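PDB 4ZRX: F5/8 type C domain protein from Bacteroides ovatus, which probably hydrolyses alpha-L-fucosyl linkages of glycans with a TIM-barrel catalytic domain and carries an F5/8 type C module that may bind sugars. Local coordinates for residues L48-N53 / F70-L75; F102-T107 / G124-E129; K397-E402 / G420-Y425. One frame throughout, in Å; residues are numbered along the deposited sequence.

Interaction 1. Residues L48-N53 / F70-L75; sequences LHFGIN and FNPSEL. With EDO (1,2-ethanediol), chain D.
Phe50 and Phe70 both carry CG anti to the backbone N, with chi1 at -173° and -175°, and these torsions send the two rings across to each other. Phe50 CE2 comes within 3.6 Å of Phe70 CZ, the planes inclined at 70°, an oblique aromatic pair that is neither a stack nor a T. Leu75 adds a methyl to the cluster, its CD1 lying 3.6 Å from the same Phe50 CE2, while Pro72 puts CG at the edge of the Phe50 ring. Proline serves twice here: its CD also rests 3.5 Å above one face of the Phe70 ring. At the edge of that ring Gly51 O lies in plane, 3.8 Å from Phe70 CD1, where the slightly positive C-H edge suits a carbonyl oxygen. Trp80 of helix 77-86 meets Phe50 edge-to-face, and Phe102 adjoins Phe70. His49 takes no part in this cluster; its NE2 bonds O1 of a 1,2-ethanediol at 2.7 Å, nearly straight, while Asn328 holds ND1. Glu230 and His98 also bind the diol, which probably came from the crystallisation liquor. Strand 44-48 ends here, and catalytic pockets of TIM barrels lie past the C-terminal ends of such strands. The chemistry is thus divided: apolar side chains, with no hydrogen bond, join 48-53 to 70-75, while the neighbouring imidazole faces a pocket of polar and aromatic groups, consistent with a sugar site.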
loop_
_atom_site.group_PDB
_atom_site.type_symbol
_atom_site.label_atom_id
_atom_site.label_comp_id
_atom_site.label_asym_id
_atom_site.label_seq_id
_atom_site.Cartn_x
_atom_site.Cartn_y
_atom_site.Cartn_z
ATOM N N LEU A 48 6.765 -11.483 -0.652
ATOM C CA LEU A 48 7.003 -12.435 0.384
ATOM C C LEU A 48 8.293 -12.105 1.132
ATOM O O LEU A 48 9.408 -12.464 0.690
ATOM C CB LEU A 48 7.088 -13.834 -0.215
ATOM C CG LEU A 48 5.853 -14.353 -0.941
ATOM C CD1 LEU A 48 6.198 -15.564 -1.836
ATOM C CD2 LEU A 48 4.775 -14.738 0.073
ATOM N N HIS A 49 8.188 -11.384 2.229
ATOM C CA HIS A 49 9.309 -11.194 3.127
ATOM C C HIS A 49 9.412 -12.403 4.037
ATOM O O HIS A 49 8.530 -12.662 4.860
ATOM C CB HIS A 49 9.179 -9.921 3.937
ATOM C CG HIS A 49 9.513 -8.682 3.193
ATOM N ND1 HIS A 49 8.729 -8.179 2.183
ATOM C CD2 HIS A 49 10.508 -7.796 3.368
ATOM C CE1 HIS A 49 9.270 -7.068 1.732
ATOM N NE2 HIS A 49 10.336 -6.806 2.457
ATOM N N PHE A 50 10.525 -13.124 3.874
ATOM C CA PHE A 50 10.799 -14.356 4.569
ATOM C C PHE A 50 12.302 -14.514 4.653
ATOM O O PHE A 50 13.050 -14.213 3.723
ATOM C CB PHE A 50 10.175 -15.520 3.816
ATOM C CG PHE A 50 10.270 -16.820 4.558
ATOM C CD1 PHE A 50 9.627 -16.996 5.781
ATOM C CD2 PHE A 50 10.968 -17.874 4.001
ATOM C CE1 PHE A 50 9.689 -18.209 6.440
ATOM C CE2 PHE A 50 11.081 -19.067 4.695
ATOM C CZ PHE A 50 10.417 -19.259 5.896
ATOM N N GLY A 51 12.794 -14.906 5.811
ATOM C CA GLY A 51 14.226 -15.105 6.008
ATOM C C GLY A 51 14.586 -15.323 7.448
ATOM O O GLY A 51 13.749 -15.742 8.273
ATOM N N ILE A 52 15.842 -15.031 7.768
ATOM C CA ILE A 52 16.264 -15.201 9.145
ATOM C C ILE A 52 15.519 -14.214 10.078
ATOM O O ILE A 52 15.249 -14.554 11.230
ATOM C CB ILE A 52 17.788 -15.099 9.213
ATOM C CG1 ILE A 52 18.313 -15.777 10.491
ATOM C CG2 ILE A 52 18.200 -13.683 9.053
ATOM C CD1 ILE A 52 19.525 -16.584 10.235
ATOM N N ASN A 53 15.114 -13.058 9.562
ATOM C CA ASN A 53 14.369 -12.085 10.366
ATOM C C ASN A 53 13.052 -12.654 10.863
ATOM O O ASN A 53 12.540 -12.247 11.927
ATOM C CB ASN A 53 14.056 -10.822 9.593
ATOM C CG ASN A 53 15.240 -9.975 9.295
ATOM O OD1 ASN A 53 16.378 -10.244 9.671
ATOM N ND2 ASN A 53 14.973 -8.918 8.583
ATOM N N PHE A 70 17.545 -20.093 11.355
ATOM C CA PHE A 70 16.615 -20.335 10.196
ATOM C C PHE A 70 16.151 -21.756 10.218
ATOM O O PHE A 70 16.865 -22.692 9.798
ATOM C CB PHE A 70 17.238 -19.990 8.855
ATOM C CG PHE A 70 16.251 -20.123 7.729
ATOM C CD1 PHE A 70 15.320 -19.133 7.527
ATOM C CD2 PHE A 70 16.183 -21.262 6.978
ATOM C CE1 PHE A 70 14.365 -19.221 6.515
ATOM C CE2 PHE A 70 15.230 -21.364 5.976
ATOM C CZ PHE A 70 14.327 -20.343 5.745
ATOM N N ASN A 71 14.949 -21.977 10.723
ATOM C CA ASN A 71 14.464 -23.335 10.804
ATOM C C ASN A 71 12.952 -23.464 10.744
ATOM O O ASN A 71 12.298 -23.788 11.729
ATOM C CB ASN A 71 15.006 -24.020 12.077
ATOM C CG ASN A 71 14.903 -25.558 11.987
ATOM O OD1 ASN A 71 14.709 -26.122 10.914
ATOM N ND2 ASN A 71 14.955 -26.208 13.115
ATOM N N PRO A 72 12.375 -23.206 9.577
ATOM C CA PRO A 72 10.927 -23.367 9.453
ATOM C C PRO A 72 10.418 -24.743 9.732
ATOM O O PRO A 72 11.035 -25.724 9.272
ATOM C CB PRO A 72 10.648 -23.026 7.996
ATOM C CG PRO A 72 11.893 -22.828 7.383
ATOM C CD PRO A 72 13.008 -22.819 8.314
ATOM N N SER A 73 9.351 -24.854 10.533
ATOM C CA SER A 73 8.957 -26.180 10.999
ATOM C C SER A 73 8.225 -27.030 9.988
ATOM O O SER A 73 8.271 -28.255 10.107
ATOM C CB SER A 73 8.164 -26.078 12.290
ATOM O OG SER A 73 7.028 -25.247 12.143
ATOM N N GLU A 74 7.502 -26.428 9.026
ATOM C CA GLU A 74 6.755 -27.211 8.052
ATOM C C GLU A 74 6.532 -26.421 6.766
ATOM O O GLU A 74 5.404 -26.282 6.282
ATOM C CB GLU A 74 5.427 -27.675 8.605
ATOM C CG GLU A 74 4.592 -26.586 9.230
ATOM C CD GLU A 74 3.224 -27.061 9.712
ATOM O OE1 GLU A 74 2.431 -27.582 8.894
ATOM O OE2 GLU A 74 2.938 -26.878 10.906
ATOM N N LEU A 75 7.627 -25.959 6.202
ATOM C CA LEU A 75 7.538 -24.995 5.118
ATOM C C LEU A 75 6.776 -25.625 3.951
ATOM O O LEU A 75 7.032 -26.797 3.574
ATOM C CB LEU A 75 8.900 -24.553 4.675
ATOM C CG LEU A 75 8.929 -23.462 3.604
ATOM C CD1 LEU A 75 10.042 -22.428 3.871
ATOM C CD2 LEU A 75 9.054 -24.017 2.212
HETATM C C1 EDO D . 11.532 -3.920 1.389
HETATM O O1 EDO D . 11.955 -4.598 2.571
HETATM C C2 EDO D . 10.513 -2.872 1.794
HETATM O O2 EDO D . 11.081 -2.033 2.812
#

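Interaction 2. Residues F102-T107 / G124-E129; sequences FCLWPT and GDVVKE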
loop_
_atom_site.group_PDB
_atom_site.type_symbol
_atom_site.label_atom_id
_atom_site.label_comp_id
_atom_site.label_asym_id
_atom_site.label_seq_id
_atom_site.Cartn_x
_atom_site.Cartn_y
_atom_site.Cartn_z
ATOM N N PHE A 102 21.536 -12.887 4.654
ATOM C CA PHE A 102 21.225 -14.304 4.696
ATOM C C PHE A 102 20.505 -14.799 3.433
ATOM O O PHE A 102 19.439 -14.326 3.117
ATOM C CB PHE A 102 20.399 -14.636 5.942
ATOM C CG PHE A 102 20.109 -16.101 6.066
ATOM C CD1 PHE A 102 21.088 -16.988 6.551
ATOM C CD2 PHE A 102 18.877 -16.605 5.719
ATOM C CE1 PHE A 102 20.798 -18.352 6.660
ATOM C CE2 PHE A 102 18.626 -17.954 5.820
ATOM C CZ PHE A 102 19.573 -18.806 6.293
ATOM N N CYS A 103 21.130 -15.701 2.691
ATOM C CA CYS A 103 20.580 -16.160 1.410
ATOM C C CYS A 103 19.653 -17.338 1.611
ATOM O O CYS A 103 20.029 -18.345 2.233
ATOM C CB CYS A 103 21.693 -16.528 0.461
ATOM S SG CYS A 103 22.695 -15.110 0.089
ATOM N N LEU A 104 18.463 -17.263 0.975
ATOM C CA LEU A 104 17.477 -18.340 0.995
ATOM C C LEU A 104 17.686 -19.510 0.024
ATOM O O LEU A 104 16.883 -20.403 -0.024
ATOM C CB LEU A 104 16.073 -17.731 0.740
ATOM C CG LEU A 104 15.514 -16.816 1.816
ATOM C CD1 LEU A 104 14.090 -16.506 1.510
ATOM C CD2 LEU A 104 15.589 -17.447 3.146
ATOM N N TRP A 105 18.787 -19.491 -0.709
ATOM C CA TRP A 105 19.176 -20.540 -1.601
ATOM C C TRP A 105 20.678 -20.817 -1.303
ATOM O O TRP A 105 21.424 -19.925 -0.813
ATOM C CB TRP A 105 18.989 -20.133 -3.051
ATOM C CG TRP A 105 20.027 -19.184 -3.593
ATOM C CD1 TRP A 105 20.947 -19.477 -4.529
ATOM C CD2 TRP A 105 20.164 -17.760 -3.342
ATOM N NE1 TRP A 105 21.716 -18.392 -4.801
ATOM C CE2 TRP A 105 21.257 -17.316 -4.100
ATOM C CE3 TRP A 105 19.500 -16.832 -2.529
ATOM C CZ2 TRP A 105 21.714 -15.994 -4.082
ATOM C CZ3 TRP A 105 19.990 -15.517 -2.452
ATOM C CH2 TRP A 105 21.072 -15.111 -3.244
ATOM N N PRO A 106 21.113 -22.044 -1.608
ATOM C CA PRO A 106 22.518 -22.438 -1.308
ATOM C C PRO A 106 23.470 -21.853 -2.324
ATOM O O PRO A 106 23.967 -22.563 -3.242
ATOM C CB PRO A 106 22.491 -23.963 -1.423
ATOM C CG PRO A 106 21.353 -24.277 -2.369
ATOM C CD PRO A 106 20.296 -23.171 -2.090
ATOM N N THR A 107 23.721 -20.575 -2.197
ATOM C CA THR A 107 24.620 -19.855 -3.078
ATOM C C THR A 107 26.066 -20.369 -2.954
ATOM O O THR A 107 26.536 -20.706 -1.881
ATOM C CB THR A 107 24.564 -18.368 -2.762
ATOM O OG1 THR A 107 25.437 -17.615 -3.613
ATOM C CG2 THR A 107 24.892 -18.054 -1.321
ATOM N N GLY A 124 18.302 -27.557 1.968
ATOM C CA GLY A 124 17.158 -26.823 1.460
ATOM C C GLY A 124 17.464 -25.696 0.488
ATOM O O GLY A 124 18.592 -25.172 0.395
ATOM N N ASP A 125 16.405 -25.270 -0.208
ATOM C CA ASP A 125 16.505 -24.134 -1.073
ATOM C C ASP A 125 15.081 -23.538 -1.188
ATOM O O ASP A 125 14.205 -24.116 -1.815
ATOM C CB ASP A 125 17.009 -24.607 -2.437
ATOM C CG ASP A 125 17.176 -23.466 -3.429
ATOM O OD1 ASP A 125 16.540 -22.384 -3.221
ATOM O OD2 ASP A 125 17.887 -23.700 -4.441
ATOM N N VAL A 126 14.860 -22.425 -0.500
ATOM C CA VAL A 126 13.507 -21.827 -0.438
ATOM C C VAL A 126 13.123 -21.331 -1.812
ATOM O O VAL A 126 11.968 -21.408 -2.205
ATOM C CB VAL A 126 13.432 -20.695 0.545
ATOM C CG1 VAL A 126 12.044 -20.103 0.595
ATOM C CG2 VAL A 126 13.833 -21.207 1.964
ATOM N N VAL A 127 14.105 -20.773 -2.503
ATOM C CA VAL A 127 13.859 -20.211 -3.829
ATOM C C VAL A 127 13.395 -21.322 -4.768
ATOM O O VAL A 127 12.446 -21.153 -5.529
ATOM C CB VAL A 127 15.100 -19.473 -4.358
ATOM C CG1 VAL A 127 14.852 -18.799 -5.696
ATOM C CG2 VAL A 127 15.628 -18.415 -3.362
ATOM N N LYS A 128 14.043 -22.480 -4.694
ATOM C CA LYS A 128 13.656 -23.617 -5.463
ATOM C C LYS A 128 12.248 -24.084 -5.137
ATOM O O LYS A 128 11.473 -24.367 -6.053
ATOM C CB LYS A 128 14.663 -24.759 -5.245
ATOM C CG LYS A 128 14.355 -26.011 -6.127
ATOM C CD LYS A 128 15.439 -27.098 -5.964
ATOM C CE LYS A 128 15.503 -27.593 -4.558
ATOM N NZ LYS A 128 14.182 -27.747 -3.803
ATOM N N GLU A 129 11.900 -24.201 -3.856
ATOM C CA GLU A 129 10.578 -24.646 -3.493
ATOM C C GLU A 129 9.505 -23.658 -4.006
ATOM O O GLU A 129 8.451 -24.098 -4.476
ATOM C CB GLU A 129 10.440 -24.817 -1.993
ATOM C CG GLU A 129 11.399 -25.875 -1.472
ATOM C CD GLU A 129 11.013 -26.554 -0.175
ATOM O OE1 GLU A 129 9.825 -26.581 0.162
ATOM O OE2 GLU A 129 11.933 -27.171 0.467
#
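Leu104 O takes the backbone N-H of Val126 at 2.9 Å, the one hydrogen bond between 102-107 and 124-129. Its angle at the hydrogen is 144°, so the bond is somewhat bent there, although Val126 N sits almost in line with the carbonyl. Val126 opens helix 126-137, whose first amides have no carbonyl in a preceding turn, and the loop supplies one. Asp125 is the N-cap: with CG anti to its own N, chi1 -179°, it brings OD1 to Lys128 N, 2.9 Å away and well above the carboxylate plane. Short, acidic Asp suits this place, and Tyr176 OH binds its other oxygen, OD2. The same carboxylate leans on the loop, where Trp105 CB approaches Asp125 OD1 to 3.3 Å and Pro106 CD approaches Asp125 OD2 to 3.4 Å. Apolar groups close the seam: Leu104 CB faces Val126 CB at 4.0 Å, and Val127 CG2 reaches Trp105 CB at 3.8 Å. Beyond CB the indole swings off from the helix, its CG lodged between N and C (chi1 76°), to bond Glu171 through NE1. Cys103 CB and Thr107 CB lie over one and the same face of it. Pro106 centres an inverse gamma turn that bends the loop back at this point. The contact belongs to a beta-alpha-beta crossover of the barrel, from strand 91-97 through helix 126-137 to strand 140-145. Cap and carbonyl together satisfy amides at a buried helix start, where the helix dipole would probably favour the negative form of Asp125.

Interaction 3. Residues K397-E402 / G420-Y425; sequences KGQRVE and GTTIGY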
loop_
_atom_site.group_PDB
_atom_site.type_symbol
_atom_site.label_atom_id
_atom_site.label_comp_id
_atom_site.label_asym_id
_atom_site.label_seq_id
_atom_site.Cartn_x
_atom_site.Cartn_y
_atom_site.Cartn_z
ATOM N N LYS A 397 0.658 4.758 -26.708
ATOM C CA LYS A 397 0.881 5.965 -27.433
ATOM C C LYS A 397 1.220 7.124 -26.529
ATOM O O LYS A 397 1.292 8.258 -26.966
ATOM C CB LYS A 397 -0.358 6.257 -28.280
ATOM C CG LYS A 397 -0.668 5.145 -29.254
ATOM C CD LYS A 397 -1.802 5.497 -30.165
ATOM C CE LYS A 397 -2.028 4.314 -31.117
ATOM N NZ LYS A 397 -3.353 4.379 -31.738
ATOM N N GLY A 398 1.418 6.861 -25.238
ATOM C CA GLY A 398 1.854 7.883 -24.301
ATOM C C GLY A 398 0.829 8.189 -23.232
ATOM O O GLY A 398 -0.345 7.746 -23.311
ATOM N N GLN A 399 1.245 8.996 -22.258
ATOM C CA GLN A 399 0.345 9.449 -21.213
ATOM C C GLN A 399 -0.008 10.894 -21.472
ATOM O O GLN A 399 0.867 11.724 -21.464
ATOM C CB GLN A 399 1.026 9.307 -19.825
ATOM C CG GLN A 399 0.034 9.637 -18.738
ATOM C CD GLN A 399 0.551 9.507 -17.351
ATOM O OE1 GLN A 399 1.647 9.014 -17.113
ATOM N NE2 GLN A 399 -0.300 9.845 -16.402
ATOM N N ARG A 400 -1.295 11.212 -21.652
ATOM C CA ARG A 400 -1.670 12.532 -22.187
ATOM C C ARG A 400 -2.715 13.285 -21.410
ATOM O O ARG A 400 -2.698 14.492 -21.415
ATOM C CB ARG A 400 -2.142 12.357 -23.625
ATOM C CG ARG A 400 -1.055 11.705 -24.475
ATOM C CD ARG A 400 -1.445 11.605 -25.903
ATOM N NE ARG A 400 -0.374 11.000 -26.693
ATOM C CZ ARG A 400 -0.239 11.157 -28.007
ATOM N NH1 ARG A 400 -1.122 11.868 -28.716
ATOM N NH2 ARG A 400 0.758 10.545 -28.629
ATOM N N VAL A 401 -3.630 12.605 -20.754
ATOM C CA VAL A 401 -4.725 13.268 -20.053
ATOM C C VAL A 401 -4.206 14.007 -18.832
ATOM O O VAL A 401 -3.385 13.515 -18.066
ATOM C CB VAL A 401 -5.881 12.310 -19.722
ATOM C CG1 VAL A 401 -6.972 13.007 -18.902
ATOM C CG2 VAL A 401 -6.494 11.780 -21.024
ATOM N N GLU A 402 -4.620 15.290 -18.763
ATOM C CA GLU A 402 -4.232 16.173 -17.678
ATOM C C GLU A 402 -5.373 16.608 -16.749
ATOM O O GLU A 402 -5.116 16.908 -15.582
ATOM C CB GLU A 402 -3.546 17.383 -18.218
ATOM C CG GLU A 402 -2.253 17.066 -18.899
ATOM C CD GLU A 402 -1.643 18.256 -19.613
ATOM O OE1 GLU A 402 -2.406 18.879 -20.397
ATOM O OE2 GLU A 402 -0.401 18.605 -19.404
ATOM N N GLY A 420 -10.861 14.380 -12.194
ATOM C CA GLY A 420 -9.516 13.869 -12.011
ATOM C C GLY A 420 -8.553 14.648 -12.886
ATOM O O GLY A 420 -8.917 15.615 -13.532
ATOM N N THR A 421 -7.298 14.234 -12.783
ATOM C CA THR A 421 -6.203 14.858 -13.477
ATOM C C THR A 421 -5.687 13.863 -14.523
ATOM O O THR A 421 -6.235 13.805 -15.618
ATOM C CB THR A 421 -5.174 15.342 -12.482
ATOM O OG1 THR A 421 -4.871 14.324 -11.544
ATOM C CG2 THR A 421 -5.687 16.568 -11.764
ATOM N N THR A 422 -4.684 13.083 -14.175
ATOM C CA THR A 422 -4.183 12.012 -15.002
ATOM C C THR A 422 -5.153 10.842 -15.054
ATOM O O THR A 422 -5.987 10.667 -14.178
ATOM C CB THR A 422 -2.820 11.513 -14.472
ATOM O OG1 THR A 422 -2.960 11.206 -13.093
ATOM C CG2 THR A 422 -1.772 12.545 -14.691
ATOM N N ILE A 423 -5.028 10.037 -16.118
ATOM C CA ILE A 423 -5.642 8.739 -16.185
ATOM C C ILE A 423 -4.540 7.688 -16.248
ATOM O O ILE A 423 -4.321 7.005 -15.296
ATOM C CB ILE A 423 -6.637 8.632 -17.366
ATOM C CG1 ILE A 423 -7.799 9.587 -17.117
ATOM C CG2 ILE A 423 -7.097 7.213 -17.502
ATOM C CD1 ILE A 423 -8.773 9.672 -18.248
ATOM N N GLY A 424 -3.783 7.656 -17.349
ATOM C CA GLY A 424 -2.701 6.691 -17.446
ATOM C C GLY A 424 -3.224 5.305 -17.765
ATOM O O GLY A 424 -4.228 5.114 -18.461
ATOM N N TYR A 425 -2.555 4.311 -17.190
ATOM C CA TYR A 425 -3.005 2.961 -17.364
ATOM C C TYR A 425 -4.409 2.702 -16.854
ATOM O O TYR A 425 -5.240 2.053 -17.549
ATOM C CB TYR A 425 -2.020 1.987 -16.702
ATOM C CG TYR A 425 -2.507 0.583 -16.687
ATOM C CD1 TYR A 425 -2.557 -0.161 -17.826
ATOM C CD2 TYR A 425 -3.072 0.070 -15.526
ATOM C CE1 TYR A 425 -3.078 -1.465 -17.805
ATOM C CE2 TYR A 425 -3.580 -1.169 -15.498
ATOM C CZ TYR A 425 -3.582 -1.927 -16.630
ATOM O OH TYR A 425 -4.152 -3.176 -16.555
HETATM O O HOH W 1 -2.821 10.872 -17.815
#
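Val401 and Ile423 touch through CG1 and CD1, 3.8 Å apart, inside the beta-sandwich that follows the barrel in fucosidases of this family. Strands 401-410 and 413-420 form an antiparallel hairpin, and the contact lies at its open end, where the touching parts, 399-402 and 421-424, run nearly antiparallel and begin to separate. No direct hydrogen bond spans the two. Thr422 CA instead points its hydrogen at Val401 O, 3.5 Å away with an angle of 167°, and Thr421 CA lies 3.1 Å from Glu402 O in a more bent contact of the same kind. A water fills the role of the missing strand bond: it donates to Val401 O at 2.7 Å and accepts from Ile423 N at 2.9 Å and from Gln399 NE2 at 3.1 Å.

Gln399 reaches that water because its chain is fully extended, CG anti to N (chi1 -174°), which also brings NE2 slantwise across Thr422, near its CG2 methyl. A second shell fixes these groups. Glu238 O and Asn240 N hold the two ends of the Gln399 amide, Glu238 N binds Thr422 OG1, and Glu393 ties the segments together, one carboxylate oxygen on Arg400 N and the other on Gly424 N. Glycine suits position 424, since a CB at its backbone angles would collide with the carbonyl O of Ile423. Beta-branched Val401 and Ile423 fit the sandwich interior, packing on Ala450 and Leu391, whose strands belong to the opposing sheet. Glu402 turns the other way, to salt bridges with Arg271 and Arg447. Farther out, Arg400 curls back on its own loop: NH2 bonds Lys397 O at 2.9 Å in the carbonyl plane, though 27° out of the guanidinium plane.

Interactions 1 and 2 are neighbours in the TIM barrel, their centres 11 Å apart, and they share an apolar seam: Phe70 CZ lies 3.9 Å from Val126 CG2, and Phe70 CB lies 3.7 Å from Phe102 CZ. Leu104 CD1 also packs 3.4 Å from the carbonyl Phe50 O. One continuous core thus joins the loops that follow two adjacent parallel strands, 44-48 and 91-97. The diol site belongs to interaction 1, whose His49 borders the probable sugar pocket. Interaction 3 stands apart in the beta-sandwich, with its centre about 42 Å from either of the others and its nearest atoms about 21 Å from interaction 1 and about 27 Å from interaction 2.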